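Local coordinates for 4-hydroxybenzoyl-CoA thioesterase (Staphylococcus aureus, PDB 6FDG), which probably hydrolyses 1,4-dihydroxy-2-naphthoyl-CoA in the vitamin K2 (menaquinone) pathway, as a hotdog-fold thioesterase, at residues E9-Y12 against A13-D16; R34-Y37 against I38-G42. One frame throughout, in Å; residues are numbered along the deposited sequence. Where two conformers were deposited one is given.

Interaction 1 (E9-Y12 against A13-D16); sequences EARY and AETD
Glu14 folds its side chain back over the start of Arg11, its CD 3.9 Å from Arg11 CB and its OE1 accepting from Arg11 N at 2.9 Å. The N-H points at that oxygen with an angle of 154°, meeting it on the anti side and 31° out of the carboxylate plane. Glu14 CG lies beside its own backbone N (chi1 -73°) and the chain runs extended beyond it, which carries the carboxylate to the Arg11 amide. In return Glu14 N donates to Arg11 O at 2.9 Å. A water donates to both Glu9 O and Glu14 OE1, at 2.8 Å and 2.7 Å, so two bonds grip OE1. This short 3-10 turn follows strand 2-9 and leads toward helix 26-41 of the hotdog fold. Where the turn ends, Thr15 gives two donors to Tyr12 O: its backbone N at 3.0 Å, above the carbonyl plane, and OG1 at 2.8 Å, in that plane. The other carboxylate oxygen of Glu14, OE2, bonds Trp29 and forms a salt bridge with Arg11 of a second subunit, where the reciprocal pair also forms. The Tyr12 hydroxyl bonds Glu49 of that subunit, while the Tyr12 ring meets Tyr70 of its own chain edge-to-face.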
loop_
_atom_site.group_PDB
_atom_site.type_symbol
_atom_site.label_atom_id
_atom_site.label_comp_id
_atom_site.label_asym_id
_atom_site.label_seq_id
_atom_site.Cartn_x
_atom_site.Cartn_y
_atom_site.Cartn_z
ATOM N N GLU A 9 15.806 0.830 -3.491
ATOM C CA GLU A 9 15.653 -0.214 -4.524
ATOM C C GLU A 9 14.167 -0.490 -4.669
ATOM O O GLU A 9 13.501 -0.854 -3.700
ATOM C CB GLU A 9 16.380 -1.482 -4.078
ATOM C CG GLU A 9 16.232 -2.601 -5.089
ATOM C CD GLU A 9 17.489 -3.423 -5.261
ATOM O OE1 GLU A 9 18.122 -3.792 -4.253
ATOM O OE2 GLU A 9 17.886 -3.653 -6.426
ATOM N N ALA A 10 13.637 -0.315 -5.873
ATOM C CA ALA A 10 12.249 -0.538 -6.136
ATOM C C ALA A 10 11.841 -1.942 -5.799
ATOM O O ALA A 10 12.638 -2.924 -5.968
ATOM C CB ALA A 10 11.941 -0.230 -7.575
ATOM N N ARG A 11 10.615 -2.157 -5.365
ATOM C CA ARG A 11 10.071 -3.467 -5.037
ATOM C C ARG A 11 9.041 -3.861 -6.072
ATOM O O ARG A 11 8.328 -3.042 -6.599
ATOM C CB ARG A 11 9.369 -3.407 -3.651
ATOM C CG ARG A 11 10.363 -3.165 -2.519
ATOM C CD ARG A 11 9.636 -2.764 -1.269
ATOM N NE ARG A 11 10.531 -2.651 -0.136
ATOM C CZ ARG A 11 10.179 -2.391 1.136
ATOM N NH1 ARG A 11 8.945 -2.260 1.415
ATOM N NH2 ARG A 11 11.132 -2.421 2.043
ATOM N N TYR A 12 8.927 -5.177 -6.309
ATOM C CA TYR A 12 7.893 -5.667 -7.213
ATOM C C TYR A 12 6.512 -5.255 -6.805
ATOM O O TYR A 12 5.669 -4.868 -7.593
ATOM C CB TYR A 12 8.037 -7.214 -7.231
ATOM C CG TYR A 12 7.182 -7.872 -8.305
ATOM C CD1 TYR A 12 5.840 -8.180 -8.159
ATOM C CD2 TYR A 12 7.741 -8.037 -9.575
ATOM C CE1 TYR A 12 5.087 -8.673 -9.249
ATOM C CE2 TYR A 12 7.044 -8.619 -10.590
ATOM C CZ TYR A 12 5.733 -8.865 -10.379
ATOM O OH TYR A 12 4.893 -9.485 -11.422
ATOM N N ALA A 13 6.279 -5.219 -5.505
ATOM C CA ALA A 13 4.959 -4.814 -4.960
ATOM C C ALA A 13 4.640 -3.377 -5.283
ATOM O O ALA A 13 3.467 -3.016 -5.256
ATOM C CB ALA A 13 4.949 -4.875 -3.457
ATOM N N GLU A 14 5.611 -2.540 -5.601
ATOM C CA GLU A 14 5.373 -1.134 -5.932
ATOM C C GLU A 14 5.006 -0.897 -7.397
ATOM O O GLU A 14 4.760 0.289 -7.746
ATOM C CB GLU A 14 6.601 -0.352 -5.534
ATOM C CG GLU A 14 6.763 -0.185 -4.016
ATOM C CD GLU A 14 8.129 0.309 -3.629
ATOM O OE1 GLU A 14 9.176 0.090 -4.238
ATOM O OE2 GLU A 14 8.196 1.011 -2.505
ATOM N N THR A 15 4.924 -1.975 -8.190
ATOM C CA THR A 15 4.540 -1.832 -9.621
ATOM C C THR A 15 3.079 -1.825 -9.825
ATOM O O THR A 15 2.324 -2.314 -8.957
ATOM C CB THR A 15 5.101 -2.976 -10.461
ATOM O OG1 THR A 15 4.553 -4.221 -10.074
ATOM C CG2 THR A 15 6.597 -2.971 -10.432
ATOM N N ASP A 16 2.628 -1.268 -10.911
ATOM C CA ASP A 16 1.282 -1.426 -11.361
ATOM C C ASP A 16 1.291 -2.220 -12.666
ATOM O O ASP A 16 2.300 -2.680 -13.152
ATOM C CB ASP A 16 0.568 -0.144 -11.377
ATOM C CG ASP A 16 1.020 0.817 -12.428
ATOM O OD1 ASP A 16 1.786 0.392 -13.369
ATOM O OD2 ASP A 16 0.755 2.021 -12.266
HETATM O O HOH W 1 11.289 0.375 -2.519
#

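Interaction 2 (R34-Y37 against I38-G42)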
loop_
_atom_site.group_PDB
_atom_site.type_symbol
_atom_site.label_atom_id
_atom_site.label_comp_id
_atom_site.label_asym_id
_atom_site.label_seq_id
_atom_site.Cartn_x
_atom_site.Cartn_y
_atom_site.Cartn_z
ATOM N N ARG A 34 13.271 11.829 3.240
ATOM C CA ARG A 34 13.200 12.891 4.204
ATOM C C ARG A 34 13.666 12.421 5.618
ATOM O O ARG A 34 14.419 13.117 6.300
ATOM C CB ARG A 34 11.689 13.332 4.315
ATOM C CG ARG A 34 11.423 14.395 5.302
ATOM C CD ARG A 34 9.994 14.917 5.211
ATOM N NE ARG A 34 8.982 13.941 5.522
ATOM C CZ ARG A 34 8.158 13.384 4.652
ATOM N NH1 ARG A 34 7.169 12.556 5.139
ATOM N NH2 ARG A 34 8.301 13.442 3.340
ATOM N N LEU A 35 13.297 11.210 5.991
ATOM C CA LEU A 35 13.714 10.658 7.283
ATOM C C LEU A 35 15.233 10.398 7.219
ATOM O O LEU A 35 15.877 10.498 8.328
ATOM C CB LEU A 35 12.880 9.434 7.618
ATOM C CG LEU A 35 11.432 9.728 8.027
ATOM C CD1 LEU A 35 10.609 8.423 8.104
ATOM C CD2 LEU A 35 11.329 10.428 9.388
ATOM N N ASP A 36 15.788 10.046 6.065
ATOM C CA ASP A 36 17.237 9.846 5.949
ATOM C C ASP A 36 17.892 11.198 6.084
ATOM O O ASP A 36 18.978 11.324 6.725
ATOM C CB ASP A 36 17.542 9.226 4.561
ATOM C CG ASP A 36 18.994 8.822 4.373
ATOM O OD1 ASP A 36 19.583 8.238 5.311
ATOM O OD2 ASP A 36 19.492 9.133 3.265
ATOM N N TYR A 37 17.392 12.294 5.503
ATOM C CA TYR A 37 17.917 13.663 5.653
ATOM C C TYR A 37 17.982 13.967 7.144
ATOM O O TYR A 37 19.003 14.453 7.673
ATOM C CB TYR A 37 17.081 14.673 4.873
ATOM C CG TYR A 37 17.469 16.077 5.052
ATOM C CD1 TYR A 37 17.023 16.832 6.144
ATOM C CD2 TYR A 37 18.296 16.737 4.117
ATOM C CE1 TYR A 37 17.363 18.151 6.321
ATOM C CE2 TYR A 37 18.647 18.070 4.255
ATOM C CZ TYR A 37 18.208 18.783 5.353
ATOM O OH TYR A 37 18.575 20.148 5.492
ATOM N N ILE A 38 16.882 13.792 7.861
ATOM C CA ILE A 38 16.843 14.155 9.259
ATOM C C ILE A 38 17.889 13.329 10.010
ATOM O O ILE A 38 18.545 13.937 10.950
ATOM C CB ILE A 38 15.370 13.891 9.743
ATOM C CG1 ILE A 38 14.398 14.867 9.109
ATOM C CG2 ILE A 38 15.316 13.863 11.311
ATOM C CD1 ILE A 38 12.937 14.529 9.382
ATOM N N SER A 39 17.963 12.071 9.789
ATOM C CA SER A 39 18.998 11.294 10.485
ATOM C C SER A 39 20.398 11.815 10.226
ATOM O O SER A 39 21.285 12.005 11.083
ATOM C CB SER A 39 18.834 9.852 10.110
ATOM O OG SER A 39 19.648 8.921 10.762
ATOM N N LYS A 40 20.703 12.070 8.982
ATOM C CA LYS A 40 22.044 12.578 8.605
ATOM C C LYS A 40 22.310 13.884 9.190
ATOM O O LYS A 40 23.525 14.225 9.488
ATOM C CB LYS A 40 22.177 12.516 7.072
ATOM C CG LYS A 40 22.324 11.124 6.558
ATOM C CD LYS A 40 22.163 10.918 5.054
ATOM C CE LYS A 40 22.603 9.627 4.593
ATOM N NZ LYS A 40 22.316 9.430 3.157
ATOM N N LEU A 41 21.374 14.746 9.454
ATOM C CA LEU A 41 21.563 16.035 10.049
ATOM C C LEU A 41 21.808 15.819 11.538
ATOM O O LEU A 41 22.360 16.782 12.112
ATOM C CB LEU A 41 20.345 16.959 9.799
ATOM C CG LEU A 41 20.519 18.379 9.998
ATOM C CD1 LEU A 41 21.633 18.967 9.107
ATOM C CD2 LEU A 41 19.137 19.036 9.828
ATOM N N GLY A 42 21.520 14.680 12.115
ATOM C CA GLY A 42 21.814 14.313 13.507
ATOM C C GLY A 42 20.600 14.066 14.319
ATOM O O GLY A 42 20.743 14.036 15.577
#
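Lys40 runs back along one turn of helix to Asp36, and each of its side-chain atoms has a partner there. Lys40 CB and CG both lie 3.4 Å from Asp36 O, and Lys40 CD follows at 3.6 Å from the same oxygen. Further out, Lys40 CE faces the carboxylate, 3.4 Å from both Asp36 OD1 and Asp36 OD2. The tip then closes a salt bridge, Lys40 NZ donating to Asp36 OD2 at 2.8 Å on the syn side, 21° out of the carboxylate plane. Asp36 meets it halfway: its CG is anti to the backbone N (chi1 -173°), which swings the carboxylate back toward the later turn although CB itself points away from it. OD2 also bonds Thr6, so the lysine shares this oxygen with strand 2-9.

Around the helix from this pair, Tyr37 and Leu41 lie side by side and point the same way, with Tyr37 CE1 4.0 Å from Leu41 CD2. Ile38 CG1 packs 3.3 Å from Arg34 O, the carbonyl that accepts from Ile38 N. The regular i to i+4 backbone bonds continue as far as Leu41 N to Tyr37 O, and the helix then closes in a Schellman motif, marked by the positive phi of Gly42 (117°) and by its N donating to Ser39 O at 2.9 Å. Gly42 N also makes a weak bond to Ile38 O.

Arg34 reaches Tyr92 through NH2, and Leu35 packs on Tyr70 of a second subunit. This is the last part of helix 26-41, the long helix of the hotdog fold: Tyr37 rests against Ser4 of strand 2-9 and Thr78 and Val80 of strand 73-83, while Ile38 packs on Trp129 and Tyr133 of helix 127-141, and Leu41 on Tyr133.

Interactions 1 and 2 follow one another along the chain, with centres 24 Å apart and nearest atoms about 11 Å apart. Helix 26-41 relates them: Trp29, near its start, bonds Glu14 of interaction 1, and its last turns form interaction 2. Strand 2-9 is a second connection, ending at Glu9, where interaction 1 begins, and supplying Thr6 to Asp36. The centre of interaction 1 lies about 20 Å from the centre of the chain, that of interaction 2 about 8 Å. In 4-hydroxybenzoyl-CoA thioesterases the active site lies at a subunit interface near the loop before the long helix, so interaction 1, which reaches two other subunits, is probably the nearer.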